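PDB 6ZPV: MgGH51 from Meripilus giganteus, which probably hydrolyses terminal alpha-L-arabinofuranosyl residues from arabinose-containing polysaccharides, as a fungal family GH51 alpha-L-arabinofuranosidase. Local coordinates for residues 427-432 / 460-464; 15-19 / 515-519. All coordinates share one frame; numbering follows the deposited sequence.

Overall arrangement
Both contacts belong to the (beta/alpha)8 barrel. Contact 1 is wholly buried and local in sequence, packing strand 424-432 against the helix that follows it. Contact 2, only partly buried, joins residues 496 positions apart: the loop entering the first barrel strand and the end of helix 507-517. Their centres lie about 13 Å apart, and helix 454-469 connects them: Met464 CB is 3.6 Å from Phe515 CE2, and Glu468 is hydrogen-bonded to the hydroxyl of Tyr18. The chemistry follows the location. In contact 1 aromatic and sulfur packing is joined by a direct backbone-to-carboxylate bond, whereas contact 2 combines a tyrosine ring packed on both faces by aliphatic groups with a lysine, a bridging water and a sulfate toward solvent.

Contact 1. Residues 427-432 / 460-464; sequences EGEYAA and EAAFM
Strand 430-432 and helix 460-464 run at 141° to each other, obliquely antiparallel, with their axes 9.6 Å apart at closest approach; Ala432 and Glu460 bring their backbones nearest. This is the strand-to-helix half of a beta-alpha-beta crossover in the (beta/alpha)8 barrel, which strand 474-479 completes. Tyr430 reaches across to the helix because its CG sits between the backbone N and the carbonyl carbon (chi1 65°). Its OH lies 3.3 Å from Met464 CG, and the two side chains cross at about a right angle. Met464 SD makes a Met-aromatic contact at the ring edge, 5.5 Å from the Tyr430 centroid, while Gln512 hydrogen-bonds the phenol oxygen. Phe463 meets Tyr430 more loosely, CD2 to CD2 at 4.4 Å. At its own rim it receives Glu427 OE2, 3.7 Å from CZ, with the carboxylate steeply inclined to the ring; the other oxygen, OE1, is hydrogen-bonded to Tyr415. The buried carboxylate of Glu460 is divided similarly: OE1 pairs with Ser508, and a water donates to OE2 and to Ala432 O. Ala432 N also donates to Glu460 OE2, 2.8 Å away at 163°, meeting the anti lone pair of that oxygen.

Contact 2. Residues 15-19 / 515-519; sequences STLYG and FALNK. With SO4 (sulfate ion), chain R.
The Tyr18 ring is sandwiched: on one face lie Phe515 CB, 3.9 Å above the plane, and Ala516 N, both offset toward the rim, and over the centre of the opposite face sits Leu17 CG, at 3.7 Å. Phe515 CB stands 22° off the ring normal, which makes it a CH-pi contact. At the ring's edge runs the aliphatic part of Lys519, its CD 3.7 Å from Tyr18 CE2. The phenol oxygen in turn meets the edge of the Phe515 ring, OH to CD2 at 3.4 Å, and is hydrogen-bonded to Glu468 of helix 454-469. The contact lies at the closure of the (beta/alpha)8 barrel: the loop leads into its first strand, 20-21, helix 507-517 comes after its last, 474-479, and Gly19 is backbone hydrogen-bonded to Ala477 of that last strand. Replacing Tyr18 by a leucine would probably open a gap between Leu17 and Phe515 and leave Glu468 without its hydroxyl partner. Nearer the backbone, Tyr18 CB and Ala516 CB pack at 3.7 Å.

Lys519 passes the ring and then bends at chi3 (77°), which carries its ammonium toward the loop. There NZ is hydrogen-bonded to Pro14 O and, at 2.9 Å, to a water that accepts from Tyr18 N as well and donates to Ser15 O. One water thus ties the lysine to two backbone groups of the loop. Farther out, exposed Ser15 holds a sulfate, probably from the crystallisation liquor, which Arg344 also binds. Ser15 OG donates to sulfate O1 over a short 2.5 Å, and the N-H of Ser15 points almost straight at sulfate O4, N to O4 2.9 Å at 177°.

Contact 1. Residues 427-432 / 460-464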
loop_
_atom_site.group_PDB
_atom_site.type_symbol
_atom_site.label_atom_id
_atom_site.label_comp_id
_atom_site.label_asym_id
_atom_site.label_seq_id
_atom_site.Cartn_x
_atom_site.Cartn_y
_atom_site.Cartn_z
ATOM N N GLU A 427 -2.950 15.444 5.608
ATOM C CA GLU A 427 -1.544 15.146 5.865
ATOM C C GLU A 427 -1.251 13.810 5.172
ATOM O O GLU A 427 -1.256 12.745 5.826
ATOM C CB GLU A 427 -1.262 15.116 7.361
ATOM C CG GLU A 427 0.217 15.261 7.664
ATOM C CD GLU A 427 0.746 16.675 7.728
ATOM O OE1 GLU A 427 -0.022 17.640 7.652
ATOM O OE2 GLU A 427 2.021 16.823 7.882
ATOM N N GLY A 428 -1.088 13.863 3.838
ATOM C CA GLY A 428 -1.123 12.642 3.043
ATOM C C GLY A 428 0.098 11.778 3.115
ATOM O O GLY A 428 0.063 10.613 2.694
ATOM N N GLU A 429 1.224 12.344 3.597
ATOM C CA GLU A 429 2.416 11.554 3.901
ATOM C C GLU A 429 3.069 12.222 5.112
ATOM O O GLU A 429 3.408 13.411 5.055
ATOM C CB GLU A 429 3.452 11.594 2.749
ATOM C CG GLU A 429 2.931 11.007 1.442
ATOM C CD GLU A 429 3.852 11.099 0.249
ATOM O OE1 GLU A 429 5.118 11.156 0.451
ATOM O OE2 GLU A 429 3.340 11.165 -0.890
ATOM N N TYR A 430 3.384 11.418 6.100
ATOM C CA TYR A 430 4.268 11.873 7.178
ATOM C C TYR A 430 4.942 10.670 7.794
ATOM O O TYR A 430 4.373 9.587 7.858
ATOM C CB TYR A 430 3.550 12.732 8.248
ATOM C CG TYR A 430 2.484 12.037 9.062
ATOM C CD1 TYR A 430 1.234 11.750 8.555
ATOM C CD2 TYR A 430 2.762 11.642 10.372
ATOM C CE1 TYR A 430 0.275 11.107 9.315
ATOM C CE2 TYR A 430 1.818 10.990 11.125
ATOM C CZ TYR A 430 0.562 10.721 10.625
ATOM O OH TYR A 430 -0.370 10.108 11.396
ATOM N N ALA A 431 6.145 10.914 8.338
ATOM C CA ALA A 431 6.860 9.926 9.129
ATOM C C ALA A 431 8.100 10.577 9.728
ATOM O O ALA A 431 8.738 11.451 9.097
ATOM C CB ALA A 431 7.358 8.743 8.288
ATOM N N ALA A 432 8.464 10.121 10.924
ATOM C CA ALA A 432 9.786 10.440 11.517
ATOM C C ALA A 432 10.789 9.425 10.991
ATOM O O ALA A 432 10.697 8.253 11.317
ATOM C CB ALA A 432 9.673 10.438 13.031
ATOM N N GLU A 460 5.672 10.931 16.454
ATOM C CA GLU A 460 4.524 10.945 15.544
ATOM C C GLU A 460 3.214 11.054 16.332
ATOM O O GLU A 460 2.339 11.863 15.971
ATOM C CB GLU A 460 4.501 9.702 14.687
ATOM C CG GLU A 460 5.639 9.674 13.666
ATOM C CD GLU A 460 6.077 8.273 13.249
ATOM O OE1 GLU A 460 5.392 7.287 13.609
ATOM O OE2 GLU A 460 7.085 8.194 12.506
ATOM N N ALA A 461 3.054 10.305 17.407
ATOM C CA ALA A 461 1.837 10.320 18.194
ATOM C C ALA A 461 1.622 11.705 18.775
ATOM O O ALA A 461 0.465 12.211 18.767
ATOM C CB ALA A 461 1.870 9.274 19.272
ATOM N N ALA A 462 2.647 12.400 19.226
ATOM C CA ALA A 462 2.478 13.770 19.714
ATOM C C ALA A 462 1.965 14.664 18.578
ATOM O O ALA A 462 1.030 15.447 18.780
ATOM C CB ALA A 462 3.817 14.269 20.269
ATOM N N PHE A 463 2.572 14.554 17.411
ATOM C CA PHE A 463 2.088 15.357 16.262
ATOM C C PHE A 463 0.624 14.981 15.946
ATOM O O PHE A 463 -0.180 15.898 15.625
ATOM C CB PHE A 463 2.988 15.030 15.070
ATOM C CG PHE A 463 2.742 15.867 13.846
ATOM C CD1 PHE A 463 3.237 17.154 13.745
ATOM C CD2 PHE A 463 2.116 15.333 12.714
ATOM C CE1 PHE A 463 3.048 17.910 12.599
ATOM C CE2 PHE A 463 1.931 16.077 11.578
ATOM C CZ PHE A 463 2.454 17.352 11.503
ATOM N N MET A 464 0.241 13.717 16.044
ATOM C CA MET A 464 -1.133 13.277 15.744
ATOM C C MET A 464 -2.127 13.851 16.753
ATOM O O MET A 464 -3.293 14.077 16.354
ATOM C CB MET A 464 -1.165 11.757 15.710
ATOM C CG MET A 464 -0.341 11.152 14.521
ATOM S SD MET A 464 0.202 9.482 14.793
ATOM C CE MET A 464 -1.382 8.773 14.594
HETATM O O HOH W 1 8.807 6.218 12.046
#

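Contact 2. Residues 15-19 / 515-519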
loop_
_atom_site.group_PDB
_atom_site.type_symbol
_atom_site.label_atom_id
_atom_site.label_comp_id
_atom_site.label_asym_id
_atom_site.label_seq_id
_atom_site.Cartn_x
_atom_site.Cartn_y
_atom_site.Cartn_z
ATOM N N SER A 15 -14.928 11.449 9.924
ATOM C CA SER A 15 -14.800 9.983 9.783
ATOM C C SER A 15 -13.497 9.620 9.083
ATOM O O SER A 15 -13.026 8.487 9.330
ATOM C CB SER A 15 -15.999 9.428 9.020
ATOM O OG SER A 15 -15.952 9.712 7.639
ATOM N N THR A 16 -12.943 10.501 8.300
ATOM C CA THR A 16 -11.765 10.270 7.472
ATOM C C THR A 16 -10.436 10.569 8.148
ATOM O O THR A 16 -9.415 10.475 7.481
ATOM C CB THR A 16 -11.926 11.106 6.189
ATOM O OG1 THR A 16 -12.229 12.458 6.556
ATOM C CG2 THR A 16 -12.991 10.555 5.274
ATOM N N LEU A 17 -10.430 10.889 9.450
ATOM C CA LEU A 17 -9.175 11.448 10.004
ATOM C C LEU A 17 -7.996 10.522 9.797
ATOM O O LEU A 17 -6.896 11.032 9.483
ATOM C CB LEU A 17 -9.349 11.782 11.472
ATOM C CG LEU A 17 -8.162 12.465 12.131
ATOM C CD1 LEU A 17 -7.713 13.710 11.411
ATOM C CD2 LEU A 17 -8.497 12.798 13.578
ATOM N N TYR A 18 -8.107 9.226 10.025
ATOM C CA TYR A 18 -6.970 8.306 9.953
ATOM C C TYR A 18 -7.102 7.345 8.787
ATOM O O TYR A 18 -8.161 6.671 8.687
ATOM C CB TYR A 18 -6.761 7.537 11.262
ATOM C CG TYR A 18 -6.600 8.447 12.461
ATOM C CD1 TYR A 18 -5.427 9.163 12.649
ATOM C CD2 TYR A 18 -7.615 8.627 13.367
ATOM C CE1 TYR A 18 -5.286 10.042 13.732
ATOM C CE2 TYR A 18 -7.479 9.492 14.447
ATOM C CZ TYR A 18 -6.329 10.211 14.626
ATOM O OH TYR A 18 -6.150 11.062 15.695
ATOM N N GLY A 19 -6.084 7.191 7.974
ATOM C CA GLY A 19 -6.142 6.245 6.842
ATOM C C GLY A 19 -4.781 5.876 6.359
ATOM O O GLY A 19 -3.780 6.126 7.052
ATOM N N PHE A 515 -4.488 5.248 17.588
ATOM C CA PHE A 515 -5.210 6.484 17.309
ATOM C C PHE A 515 -6.489 6.217 16.549
ATOM O O PHE A 515 -7.526 6.821 16.839
ATOM C CB PHE A 515 -4.297 7.512 16.616
ATOM C CG PHE A 515 -3.478 8.356 17.584
ATOM C CD1 PHE A 515 -2.569 7.805 18.440
ATOM C CD2 PHE A 515 -3.659 9.726 17.611
ATOM C CE1 PHE A 515 -1.912 8.597 19.365
ATOM C CE2 PHE A 515 -3.004 10.509 18.534
ATOM C CZ PHE A 515 -2.121 9.948 19.406
ATOM N N ALA A 516 -6.438 5.362 15.534
ATOM C CA ALA A 516 -7.572 5.135 14.634
ATOM C C ALA A 516 -8.670 4.306 15.258
ATOM O O ALA A 516 -9.852 4.542 14.965
ATOM C CB ALA A 516 -7.074 4.456 13.355
ATOM N N LEU A 517 -8.337 3.319 16.078
ATOM C CA LEU A 517 -9.385 2.452 16.657
ATOM C C LEU A 517 -10.030 3.070 17.907
ATOM O O LEU A 517 -11.051 2.505 18.417
ATOM C CB LEU A 517 -8.775 1.128 17.075
ATOM C CG LEU A 517 -8.433 0.168 15.943
ATOM C CD1 LEU A 517 -7.981 -1.139 16.529
ATOM C CD2 LEU A 517 -9.612 -0.089 15.006
ATOM N N ASN A 518 -9.500 4.129 18.440
ATOM C CA ASN A 518 -9.946 4.747 19.692
ATOM C C ASN A 518 -10.214 6.251 19.417
ATOM O O ASN A 518 -9.530 7.120 19.952
ATOM C CB ASN A 518 -8.903 4.517 20.798
ATOM C CG ASN A 518 -8.586 3.064 20.977
ATOM O OD1 ASN A 518 -9.333 2.303 21.586
ATOM N ND2 ASN A 518 -7.468 2.653 20.454
ATOM N N LYS A 519 -11.167 6.512 18.576
ATOM C CA LYS A 519 -11.434 7.850 18.018
ATOM C C LYS A 519 -12.958 8.093 18.003
ATOM O O LYS A 519 -13.713 7.350 17.349
ATOM C CB LYS A 519 -10.919 7.996 16.586
ATOM C CG LYS A 519 -11.063 9.423 16.037
ATOM C CD LYS A 519 -11.221 9.458 14.537
ATOM C CE LYS A 519 -12.568 9.083 14.128
ATOM N NZ LYS A 519 -12.675 9.009 12.706
HETATM S S SO4 R . -17.008 12.950 7.166
HETATM O O1 SO4 R . -15.931 12.042 6.721
HETATM O O2 SO4 R . -18.234 12.835 6.437
HETATM O O3 SO4 R . -16.487 14.359 6.984
HETATM O O4 SO4 R . -17.126 12.743 8.602
HETATM O O HOH W 2 -10.661 7.978 10.901
#